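Local coordinates for protein DNA methyltransferase (Nicotiana tabacum, PDB 4ONQ) that probably methylates cytosine at carbon 5 in DNA through this catalytic domain, a class I S-adenosylmethionine-dependent methyltransferase fold that here holds the inhibitor sinefungin, at residues Val265-Val270 with His285-Gln290. The protein carries 5 engineered substitutions. Sequence-based numbering, arbitrary orientation.
Sequences VNRDIV and HFNDVQ. With SFG (sinefungin), chain C.
Arg267 on helix 264-276 faces His285 at the end of strand 282-286 with their CA atoms 7.3 Å apart, the closest backbone approach of the two segments. Helix and strand belong to a beta-alpha-beta unit of the Rossmann-like methyltransferase fold, packed at the edge of the sheet. Arginine suits this border because its aliphatic stem can cover a ring while its polar end goes on to other partners: CG lies over the centre of the His285 imidazole in a CH-pi contact, 3.8 Å from the centroid. The ring's ND1 is hydrogen-bonded to the carbonyl of Ser259 on the adjoining strand. Beyond the ring a bend at chi3 (-55°) turns the guanidinium toward Asn287, whose amide stacks on it, the planes 13° apart; OD1 sits over one face, offset toward the rim, 3.3 Å from NH2 but too poorly angled for a hydrogen bond. NH2 donates instead to the backbone carbonyl of Glu261. An alanine here is likely to leave one imidazole face without this cover, the Asn287 amide without its stacking partner and the Glu261 carbonyl without this donor. The same segments supply Asn266, Asp288 and Val289 to the sinefungin pocket: Asn266 ND2 donates a weak hydrogen bond to ribose O3' (3.2 Å), and within an Asx turn, in which Asp288 OD1 accepts from Gln290 N, the backbone N of Val289 lies 3.6 Å from sinefungin N1.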
ATOM      1  N   VAL A 265      -4.242  -5.880  17.008  1.00 40.16           N
ATOM      2  CA  VAL A 265      -5.252  -6.173  16.006  1.00 35.45           C
ATOM      3  C   VAL A 265      -4.602  -6.491  14.640  1.00 37.47           C
ATOM      4  O   VAL A 265      -4.946  -7.493  13.977  1.00 37.58           O
ATOM      5  CB  VAL A 265      -6.265  -4.995  15.970  1.00 40.73           C
ATOM      6  CG1 VAL A 265      -6.501  -4.489  14.571  1.00 45.94           C
ATOM      7  CG2 VAL A 265      -7.561  -5.375  16.693  1.00 36.21           C
ATOM      8  N   ASN A 266      -3.624  -5.673  14.248  1.00 36.79           N
ATOM      9  CA  ASN A 266      -2.857  -5.917  13.024  1.00 32.59           C
ATOM     10  C   ASN A 266      -2.053  -7.223  13.075  1.00 43.97           C
ATOM     11  O   ASN A 266      -2.091  -8.028  12.132  1.00 41.69           O
ATOM     12  CB  ASN A 266      -1.933  -4.736  12.716  1.00 40.77           C
ATOM     13  CG  ASN A 266      -2.696  -3.478  12.324  1.00 43.74           C
ATOM     14  OD1 ASN A 266      -3.884  -3.526  12.004  1.00 36.22           O
ATOM     15  ND2 ASN A 266      -2.005  -2.343  12.340  1.00 38.84           N
ATOM     16  N   ARG A 267      -1.334  -7.423  14.177  1.00 34.16           N
ATOM     17  CA  ARG A 267      -0.564  -8.647  14.399  1.00 44.42           C
ATOM     18  C   ARG A 267      -1.428  -9.896  14.266  1.00 41.39           C
ATOM     19  O   ARG A 267      -1.060 -10.851  13.580  1.00 40.44           O
ATOM     20  CB  ARG A 267       0.118  -8.630  15.773  1.00 46.90           C
ATOM     21  CG  ARG A 267       1.299  -7.674  15.874  1.00 49.33           C
ATOM     22  CD  ARG A 267       2.152  -7.959  17.108  1.00 52.99           C
ATOM     23  NE  ARG A 267       1.371  -7.955  18.345  1.00 51.81           N
ATOM     24  CZ  ARG A 267       1.182  -6.884  19.109  1.00 56.33           C
ATOM     25  NH1 ARG A 267       0.458  -6.979  20.215  1.00 56.96           N
ATOM     26  NH2 ARG A 267       1.715  -5.718  18.771  1.00 59.75           N
ATOM     27  N   ASP A 268      -2.584  -9.878  14.919  1.00 35.40           N
ATOM     28  CA  ASP A 268      -3.526 -10.987  14.843  1.00 45.15           C
ATOM     29  C   ASP A 268      -4.055 -11.214  13.423  1.00 45.11           C
ATOM     30  O   ASP A 268      -4.256 -12.361  13.000  1.00 47.58           O
ATOM     31  CB  ASP A 268      -4.685 -10.764  15.812  1.00 36.60           C
ATOM     32  CG  ASP A 268      -4.249 -10.837  17.257  1.00 57.25           C
ATOM     33  OD1 ASP A 268      -3.232 -11.513  17.526  1.00 64.13           O
ATOM     34  OD2 ASP A 268      -4.918 -10.223  18.118  1.00 54.35           O
ATOM     35  N   ILE A 269      -4.292 -10.124  12.698  1.00 35.49           N
ATOM     36  CA  ILE A 269      -4.734 -10.234  11.312  1.00 37.61           C
ATOM     37  C   ILE A 269      -3.688 -10.990  10.490  1.00 40.64           C
ATOM     38  O   ILE A 269      -4.007 -11.915   9.714  1.00 32.09           O
ATOM     39  CB  ILE A 269      -4.999  -8.838  10.692  1.00 31.27           C
ATOM     40  CG1 ILE A 269      -6.360  -8.310  11.139  1.00 31.41           C
ATOM     41  CG2 ILE A 269      -4.957  -8.899   9.181  1.00 30.36           C
ATOM     42  CD1 ILE A 269      -6.516  -6.815  10.962  1.00 35.31           C
ATOM     43  N   VAL A 270      -2.431 -10.604  10.690  1.00 32.16           N
ATOM     44  CA  VAL A 270      -1.337 -11.181   9.921  1.00 32.10           C
ATOM     45  C   VAL A 270      -1.090 -12.639  10.313  1.00 33.83           C
ATOM     46  O   VAL A 270      -0.827 -13.474   9.456  1.00 45.66           O
ATOM     47  CB  VAL A 270      -0.049 -10.338  10.042  1.00 32.05           C
ATOM     48  CG1 VAL A 270       1.127 -11.041   9.375  1.00 32.27           C
ATOM     49  CG2 VAL A 270      -0.265  -8.959   9.435  1.00 31.15           C
ATOM     50  N   HIS A 285       6.800 -12.080  15.572  1.00 54.95           N
ATOM     51  CA  HIS A 285       6.295 -10.740  15.866  1.00 55.84           C
ATOM     52  C   HIS A 285       7.032 -10.020  16.994  1.00 55.60           C
ATOM     53  O   HIS A 285       7.350 -10.607  18.028  1.00 59.90           O
ATOM     54  CB  HIS A 285       4.791 -10.765  16.160  1.00 40.81           C
ATOM     55  CG  HIS A 285       3.933 -10.545  14.950  1.00 47.47           C
ATOM     56  ND1 HIS A 285       4.067  -9.441  14.135  1.00 51.39           N
ATOM     57  CD2 HIS A 285       2.926 -11.282  14.425  1.00 42.48           C
ATOM     58  CE1 HIS A 285       3.183  -9.510  13.155  1.00 43.80           C
ATOM     59  NE2 HIS A 285       2.476 -10.616  13.310  1.00 43.45           N
ATOM     60  N   PHE A 286       7.303  -8.739  16.768  1.00 42.76           N
ATOM     61  CA  PHE A 286       7.781  -7.848  17.814  1.00 41.84           C
ATOM     62  C   PHE A 286       6.827  -6.676  17.876  1.00 45.39           C
ATOM     63  O   PHE A 286       6.256  -6.281  16.858  1.00 48.40           O
ATOM     64  CB  PHE A 286       9.186  -7.343  17.507  1.00 52.94           C
ATOM     65  CG  PHE A 286      10.252  -8.375  17.687  1.00 56.56           C
ATOM     66  CD1 PHE A 286      10.797  -8.610  18.936  1.00 66.87           C
ATOM     67  CD2 PHE A 286      10.721  -9.100  16.606  1.00 52.04           C
ATOM     68  CE1 PHE A 286      11.785  -9.560  19.110  1.00 64.25           C
ATOM     69  CE2 PHE A 286      11.711 -10.047  16.770  1.00 61.68           C
ATOM     70  CZ  PHE A 286      12.243 -10.279  18.024  1.00 69.70           C
ATOM     71  N   ASN A 287       6.661  -6.114  19.065  1.00 51.56           N
ATOM     72  CA  ASN A 287       5.697  -5.042  19.258  1.00 42.83           C
ATOM     73  C   ASN A 287       6.268  -3.662  18.966  1.00 49.74           C
ATOM     74  O   ASN A 287       5.587  -2.811  18.396  1.00 54.50           O
ATOM     75  CB  ASN A 287       5.106  -5.104  20.664  1.00 53.67           C
ATOM     76  CG  ASN A 287       4.338  -6.387  20.908  1.00 73.08           C
ATOM     77  OD1 ASN A 287       4.309  -7.279  20.055  1.00 73.02           O
ATOM     78  ND2 ASN A 287       3.716  -6.493  22.077  1.00 79.79           N
ATOM     79  N   ASP A 288       7.523  -3.441  19.341  1.00 61.78           N
ATOM     80  CA  ASP A 288       8.115  -2.120  19.172  1.00 67.86           C
ATOM     81  C   ASP A 288       9.385  -2.152  18.335  1.00 66.96           C
ATOM     82  O   ASP A 288      10.247  -3.007  18.513  1.00 66.54           O
ATOM     83  CB  ASP A 288       8.397  -1.473  20.531  1.00 77.64           C
ATOM     84  CG  ASP A 288       8.543   0.038  20.442  1.00 89.85           C
ATOM     85  OD1 ASP A 288       8.777   0.552  19.329  1.00 92.77           O
ATOM     86  OD2 ASP A 288       8.422   0.712  21.488  1.00 92.27           O
ATOM     87  N   VAL A 289       9.488  -1.190  17.427  1.00 58.98           N
ATOM     88  CA  VAL A 289      10.661  -1.042  16.577  1.00 61.36           C
ATOM     89  C   VAL A 289      11.877  -0.643  17.417  1.00 72.34           C
ATOM     90  O   VAL A 289      13.022  -0.798  16.988  1.00 76.33           O
ATOM     91  CB  VAL A 289      10.392   0.004  15.470  1.00 63.18           C
ATOM     92  CG1 VAL A 289      10.470   1.411  16.029  1.00 70.33           C
ATOM     93  CG2 VAL A 289      11.334  -0.179  14.305  1.00 68.30           C
ATOM     94  N   GLN A 290      11.615  -0.225  18.642  1.00 75.11           N
ATOM     95  CA  GLN A 290      12.656   0.236  19.529  1.00 85.88           C
ATOM     96  C   GLN A 290      13.241  -0.887  20.331  1.00 86.25           C
ATOM     97  O   GLN A 290      14.219  -0.720  21.021  1.00 87.22           O
ATOM     98  CB  GLN A 290      12.107   1.270  20.477  1.00102.06           C
ATOM     99  CG  GLN A 290      13.149   2.190  21.035  1.00118.32           C
ATOM    100  CD  GLN A 290      13.559   3.283  20.066  1.00130.54           C
ATOM    101  OE1 GLN A 290      14.739   3.631  19.969  1.00135.26           O
ATOM    102  NE2 GLN A 290      12.585   3.841  19.354  1.00131.11           N
TER
HETATM  103  N   SFG C 700       2.590  -1.377   5.956  1.00 66.26           N
HETATM  104  CA  SFG C 700       1.275  -1.489   6.614  1.00 74.87           C
HETATM  105  C   SFG C 700       0.364  -2.245   5.649  1.00 77.08           C
HETATM  106  O   SFG C 700       0.793  -2.466   4.498  1.00 73.47           O
HETATM  107  OXT SFG C 700      -0.721  -2.650   6.118  1.00 87.12           O
HETATM  108  CB  SFG C 700       0.780  -0.071   6.949  1.00 82.30           C
HETATM  109  CG  SFG C 700       1.763   0.408   8.015  1.00 80.74           C
HETATM  110  CD  SFG C 700       1.672   1.825   8.620  1.00 77.69           C
HETATM  111  NE  SFG C 700       1.880   2.887   7.632  1.00 73.31           N
HETATM  112  C5' SFG C 700       2.768   1.733   9.698  1.00 74.51           C
HETATM  113  C4' SFG C 700       2.096   0.641  10.572  1.00 99.01           C
HETATM  114  O4' SFG C 700       2.836   1.396  11.641  1.00 99.72           O
HETATM  115  C3' SFG C 700       0.882   0.603  11.491  1.00 91.12           C
HETATM  116  O3' SFG C 700       0.687  -0.694  12.027  1.00 95.69           O
HETATM  117  C2' SFG C 700       1.208   1.602  12.531  1.00 87.01           C
HETATM  118  O2' SFG C 700       0.272   1.489  13.608  1.00 72.91           O
HETATM  119  C1' SFG C 700       2.479   0.791  12.892  1.00100.98           C
HETATM  120  N9  SFG C 700       3.203   1.459  14.001  1.00 99.17           N
HETATM  121  C8  SFG C 700       2.993   2.621  14.595  1.00102.53           C
HETATM  122  N7  SFG C 700       3.943   2.799  15.511  1.00 99.00           N
HETATM  123  C5  SFG C 700       4.767   1.751  15.472  1.00 95.62           C
HETATM  124  C6  SFG C 700       5.862   1.443  16.177  1.00 88.34           C
HETATM  125  N6  SFG C 700       6.243   2.318  17.104  1.00 84.57           N
HETATM  126  N1  SFG C 700       6.553   0.314  15.973  1.00 82.53           N
HETATM  127  C2  SFG C 700       6.106  -0.567  14.988  1.00 86.35           C
HETATM  128  N3  SFG C 700       4.959  -0.222  14.268  1.00 94.72           N
HETATM  129  C4  SFG C 700       4.328   0.942  14.508  1.00 97.31           C